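Local coordinates for AA9 family lytic polysaccharide monooxygenase B (PDB 5NNS), which uses a copper centre to cleave cellulose chains oxidatively, acting as a lytic polysaccharide monooxygenase that yields C1-oxidised products, at residues Ile29-Thr40 and Gln163-Gln172. Sequence-based numbering, arbitrary orientation.
Sequences IQREWDTYNPIT and QPQFYPECAQ
I39 and F166 form an antiparallel hydrogen-bonded pair: I39 N reaches F166 O at 2.8 Å, and F166 N returns to I39 O. At the other end Q30 bridges A171, where Q172 N donates to I29 O (2.9 Å, 170°) and R31 N to C170 O. Between these anchors the loop arches off the strand, and one water links R31 O to C170 N.

W33 points back toward the strand. E169 CG, anti to its own carbonyl carbon (chi1 -84°), lies over the indole's five-membered ring, 3.5 Å from the centroid, a CH-pi contact; the bend at chi2 then brings OE2 over the same face, 3.3 Å from W33 CE3, though the carboxylate's main polar partner is V4. The indole NE1 donates to Q30 OE1, as does F17 N. R31 NE meets Q172 OE1 on a lone pair at 3.0 Å, while NH1 and NH2 bond carbonyls of G53, C96 and A99. The copper ligand Y167 carries P38 CB over one ring face (3.8 Å to the centroid), and its OH donates to Q165 OE1.

The loop therefore meets the copper site at P38, against Y167, and at N37, beside H1. In the AA9 beta-sandwich, strand 147-157, the antiparallel neighbour of 165-176, touches the side chains of F166, P168 and disulfide-linked C170, whereas strand 4-9 of the other sheet touches I29, W33 and A171.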
loop_
_atom_site.group_PDB
_atom_site.type_symbol
_atom_site.label_atom_id
_atom_site.label_comp_id
_atom_site.label_asym_id
_atom_site.label_seq_id
_atom_site.Cartn_x
_atom_site.Cartn_y
_atom_site.Cartn_z
ATOM N N ILE A 29 6.429 9.898 9.712
ATOM C CA ILE A 29 5.091 9.961 9.118
ATOM C C ILE A 29 4.441 8.575 9.007
ATOM O O ILE A 29 3.218 8.469 8.874
ATOM C CB ILE A 29 5.077 10.662 7.739
ATOM C CG1 ILE A 29 5.927 9.914 6.693
ATOM C CG2 ILE A 29 5.531 12.109 7.882
ATOM C CD1 ILE A 29 5.631 10.348 5.275
ATOM N N GLN A 30 5.266 7.530 9.060
ATOM C CA GLN A 30 4.826 6.162 8.846
ATOM C C GLN A 30 4.264 5.519 10.116
ATOM O O GLN A 30 4.761 5.771 11.215
ATOM C CB GLN A 30 5.997 5.326 8.332
ATOM C CG GLN A 30 5.572 4.142 7.495
ATOM C CD GLN A 30 6.733 3.321 7.007
ATOM O OE1 GLN A 30 7.700 3.098 7.741
ATOM N NE2 GLN A 30 6.641 2.844 5.769
ATOM N N ARG A 31 3.233 4.688 9.948
ATOM C CA ARG A 31 2.696 3.874 11.038
ATOM C C ARG A 31 3.660 2.738 11.366
ATOM O O ARG A 31 4.403 2.267 10.494
ATOM C CB ARG A 31 1.314 3.303 10.685
ATOM C CG ARG A 31 0.191 4.330 10.622
ATOM C CD ARG A 31 0.087 5.136 11.911
ATOM N NE ARG A 31 -1.230 5.752 12.092
ATOM C CZ ARG A 31 -2.303 5.156 12.621
ATOM N NH1 ARG A 31 -2.267 3.889 13.037
ATOM N NH2 ARG A 31 -3.435 5.838 12.731
ATOM N N GLU A 32 3.648 2.318 12.631
ATOM C CA GLU A 32 4.583 1.313 13.128
ATOM C C GLU A 32 4.352 -0.024 12.439
ATOM O O GLU A 32 3.227 -0.502 12.388
ATOM C CB GLU A 32 4.429 1.144 14.643
ATOM C CG GLU A 32 5.156 -0.051 15.255
ATOM C CD GLU A 32 5.043 -0.101 16.772
ATOM O OE1 GLU A 32 4.491 0.845 17.373
ATOM O OE2 GLU A 32 5.500 -1.095 17.372
ATOM N N TRP A 33 5.420 -0.606 11.908
ATOM C CA TRP A 33 5.403 -1.983 11.422
ATOM C C TRP A 33 6.652 -2.672 11.950
ATOM O O TRP A 33 7.752 -2.146 11.822
ATOM C CB TRP A 33 5.307 -2.028 9.887
ATOM C CG TRP A 33 6.411 -1.323 9.123
ATOM C CD1 TRP A 33 6.592 0.022 8.985
ATOM C CD2 TRP A 33 7.452 -1.945 8.365
ATOM N NE1 TRP A 33 7.689 0.274 8.198
ATOM C CE2 TRP A 33 8.232 -0.917 7.799
ATOM C CE3 TRP A 33 7.798 -3.277 8.104
ATOM C CZ2 TRP A 33 9.354 -1.174 6.998
ATOM C CZ3 TRP A 33 8.911 -3.542 7.297
ATOM C CH2 TRP A 33 9.672 -2.489 6.753
ATOM N N ASP A 34 6.476 -3.848 12.545
ATOM C CA ASP A 34 7.488 -4.437 13.435
ATOM C C ASP A 34 8.432 -5.496 12.854
ATOM O O ASP A 34 9.457 -5.791 13.476
ATOM C CB ASP A 34 6.794 -5.006 14.675
ATOM C CG ASP A 34 6.040 -3.939 15.462
ATOM O OD1 ASP A 34 6.584 -2.834 15.631
ATOM O OD2 ASP A 34 4.903 -4.204 15.908
ATOM N N THR A 35 8.113 -6.036 11.677
ATOM C CA THR A 35 8.925 -7.083 11.067
ATOM C C THR A 35 8.860 -7.023 9.555
ATOM O O THR A 35 7.959 -6.412 8.987
ATOM C CB THR A 35 8.445 -8.475 11.506
ATOM O OG1 THR A 35 9.225 -9.481 10.850
ATOM C CG2 THR A 35 6.970 -8.665 11.156
ATOM N N TYR A 36 9.822 -7.685 8.916
ATOM C CA TYR A 36 9.863 -7.826 7.456
ATOM C C TYR A 36 8.880 -8.870 6.900
ATOM O O TYR A 36 8.727 -8.958 5.690
ATOM C CB TYR A 36 11.278 -8.235 7.022
ATOM C CG TYR A 36 12.248 -7.102 6.771
ATOM C CD1 TYR A 36 12.102 -5.852 7.376
ATOM C CD2 TYR A 36 13.337 -7.292 5.931
ATOM C CE1 TYR A 36 13.008 -4.828 7.131
ATOM C CE2 TYR A 36 14.240 -6.275 5.687
ATOM C CZ TYR A 36 14.070 -5.050 6.292
ATOM O OH TYR A 36 14.966 -4.048 6.054
ATOM N N ASN A 37 8.248 -9.665 7.768
ATOM C CA ASN A 37 7.420 -10.802 7.364
ATOM C C ASN A 37 6.107 -10.392 6.721
ATOM O O ASN A 37 5.520 -9.366 7.093
ATOM C CB ASN A 37 7.061 -11.680 8.573
ATOM C CG ASN A 37 8.275 -12.234 9.288
ATOM O OD1 ASN A 37 9.371 -12.285 8.738
ATOM N ND2 ASN A 37 8.079 -12.653 10.525
ATOM N N PRO A 38 5.619 -11.211 5.780
ATOM C CA PRO A 38 4.321 -10.916 5.189
ATOM C C PRO A 38 3.155 -11.209 6.132
ATOM O O PRO A 38 3.278 -12.018 7.057
ATOM C CB PRO A 38 4.251 -11.862 3.991
ATOM C CG PRO A 38 5.122 -13.005 4.367
ATOM C CD PRO A 38 6.229 -12.421 5.198
ATOM N N ILE A 39 2.048 -10.526 5.883
ATOM C CA ILE A 39 0.739 -10.935 6.375
ATOM C C ILE A 39 0.227 -11.957 5.363
ATOM O O ILE A 39 0.134 -11.654 4.175
ATOM C CB ILE A 39 -0.204 -9.717 6.514
ATOM C CG1 ILE A 39 0.226 -8.911 7.747
ATOM C CG2 ILE A 39 -1.668 -10.157 6.596
ATOM C CD1 ILE A 39 -0.438 -7.570 7.922
ATOM N N THR A 40 -0.073 -13.166 5.836
ATOM C CA THR A 40 -0.467 -14.293 4.972
ATOM C C THR A 40 -1.977 -14.585 4.950
ATOM O O THR A 40 -2.452 -15.295 4.063
ATOM C CB THR A 40 0.277 -15.583 5.383
ATOM O OG1 THR A 40 0.034 -15.857 6.765
ATOM C CG2 THR A 40 1.781 -15.422 5.180
ATOM N N GLN A 163 -0.268 -19.442 -1.021
ATOM C CA GLN A 163 0.019 -18.637 0.158
ATOM C C GLN A 163 0.296 -17.220 -0.338
ATOM O O GLN A 163 1.378 -16.948 -0.873
ATOM C CB GLN A 163 1.223 -19.171 0.941
ATOM C CG GLN A 163 1.414 -18.480 2.293
ATOM C CD GLN A 163 2.696 -18.880 2.997
ATOM O OE1 GLN A 163 3.460 -18.025 3.438
ATOM N NE2 GLN A 163 2.937 -20.181 3.107
ATOM N N PRO A 164 -0.690 -16.320 -0.196
ATOM C CA PRO A 164 -0.439 -14.920 -0.539
ATOM C C PRO A 164 0.405 -14.255 0.525
ATOM O O PRO A 164 0.301 -14.612 1.691
ATOM C CB PRO A 164 -1.840 -14.302 -0.569
ATOM C CG PRO A 164 -2.642 -15.159 0.351
ATOM C CD PRO A 164 -2.103 -16.540 0.184
ATOM N N GLN A 165 1.255 -13.324 0.111
ATOM C CA GLN A 165 2.093 -12.575 1.026
ATOM C C GLN A 165 1.824 -11.089 0.816
ATOM O O GLN A 165 2.290 -10.496 -0.164
ATOM C CB GLN A 165 3.551 -12.899 0.772
ATOM C CG GLN A 165 3.923 -14.320 1.160
ATOM C CD GLN A 165 5.379 -14.637 0.891
ATOM O OE1 GLN A 165 6.200 -13.747 0.651
ATOM N NE2 GLN A 165 5.706 -15.917 0.924
ATOM N N PHE A 166 1.051 -10.516 1.736
ATOM C CA PHE A 166 0.722 -9.104 1.739
ATOM C C PHE A 166 1.764 -8.349 2.557
ATOM O O PHE A 166 2.057 -8.730 3.694
ATOM C CB PHE A 166 -0.664 -8.890 2.350
ATOM C CG PHE A 166 -1.763 -9.597 1.611
ATOM C CD1 PHE A 166 -2.411 -8.977 0.553
ATOM C CD2 PHE A 166 -2.155 -10.884 1.969
ATOM C CE1 PHE A 166 -3.426 -9.627 -0.136
ATOM C CE2 PHE A 166 -3.171 -11.532 1.291
ATOM C CZ PHE A 166 -3.806 -10.904 0.233
ATOM N N TYR A 167 2.327 -7.294 1.970
ATOM C CA TYR A 167 3.309 -6.437 2.645
ATOM C C TYR A 167 2.816 -4.993 2.597
ATOM O O TYR A 167 3.135 -4.264 1.652
ATOM C CB TYR A 167 4.663 -6.525 1.962
ATOM C CG TYR A 167 5.320 -7.881 1.997
ATOM C CD1 TYR A 167 6.084 -8.276 3.091
ATOM C CD2 TYR A 167 5.212 -8.754 0.919
ATOM C CE1 TYR A 167 6.711 -9.508 3.113
ATOM C CE2 TYR A 167 5.829 -9.989 0.931
ATOM C CZ TYR A 167 6.591 -10.355 2.024
ATOM O OH TYR A 167 7.193 -11.582 2.056
ATOM N N PRO A 168 2.017 -4.580 3.602
ATOM C CA PRO A 168 1.463 -3.231 3.629
ATOM C C PRO A 168 2.184 -2.296 4.587
ATOM O O PRO A 168 2.572 -2.718 5.667
ATOM C CB PRO A 168 0.041 -3.475 4.129
ATOM C CG PRO A 168 0.179 -4.634 5.057
ATOM C CD PRO A 168 1.389 -5.425 4.636
ATOM N N GLU A 169 2.361 -1.038 4.187
ATOM C CA GLU A 169 2.744 0.035 5.114
ATOM C C GLU A 169 1.869 1.258 4.887
ATOM O O GLU A 169 1.311 1.435 3.802
ATOM C CB GLU A 169 4.220 0.412 4.972
ATOM C CG GLU A 169 5.180 -0.471 5.752
ATOM C CD GLU A 169 5.443 -1.812 5.098
ATOM O OE1 GLU A 169 5.704 -1.844 3.875
ATOM O OE2 GLU A 169 5.413 -2.839 5.813
ATOM N N CYS A 170 1.761 2.087 5.926
ATOM C CA CYS A 170 0.931 3.297 5.917
ATOM C C CYS A 170 1.726 4.531 6.303
ATOM O O CYS A 170 2.599 4.460 7.162
ATOM C CB CYS A 170 -0.220 3.140 6.903
ATOM S SG CYS A 170 -1.468 1.959 6.360
ATOM N N ALA A 171 1.399 5.655 5.669
ATOM C CA ALA A 171 1.967 6.964 5.996
ATOM C C ALA A 171 0.834 7.967 6.182
ATOM O O ALA A 171 -0.158 7.913 5.455
ATOM C CB ALA A 171 2.898 7.420 4.888
ATOM N N GLN A 172 0.977 8.872 7.152
ATOM C CA GLN A 172 -0.029 9.916 7.398
ATOM C C GLN A 172 0.246 11.142 6.529
ATOM O O GLN A 172 1.376 11.625 6.477
ATOM C CB GLN A 172 -0.068 10.312 8.880
ATOM C CG GLN A 172 -0.537 9.185 9.789
ATOM C CD GLN A 172 -0.820 9.602 11.228
ATOM O OE1 GLN A 172 -1.071 8.754 12.076
ATOM N NE2 GLN A 172 -0.795 10.899 11.503
HETATM O O HOH W 1 2.665 0.856 8.353
#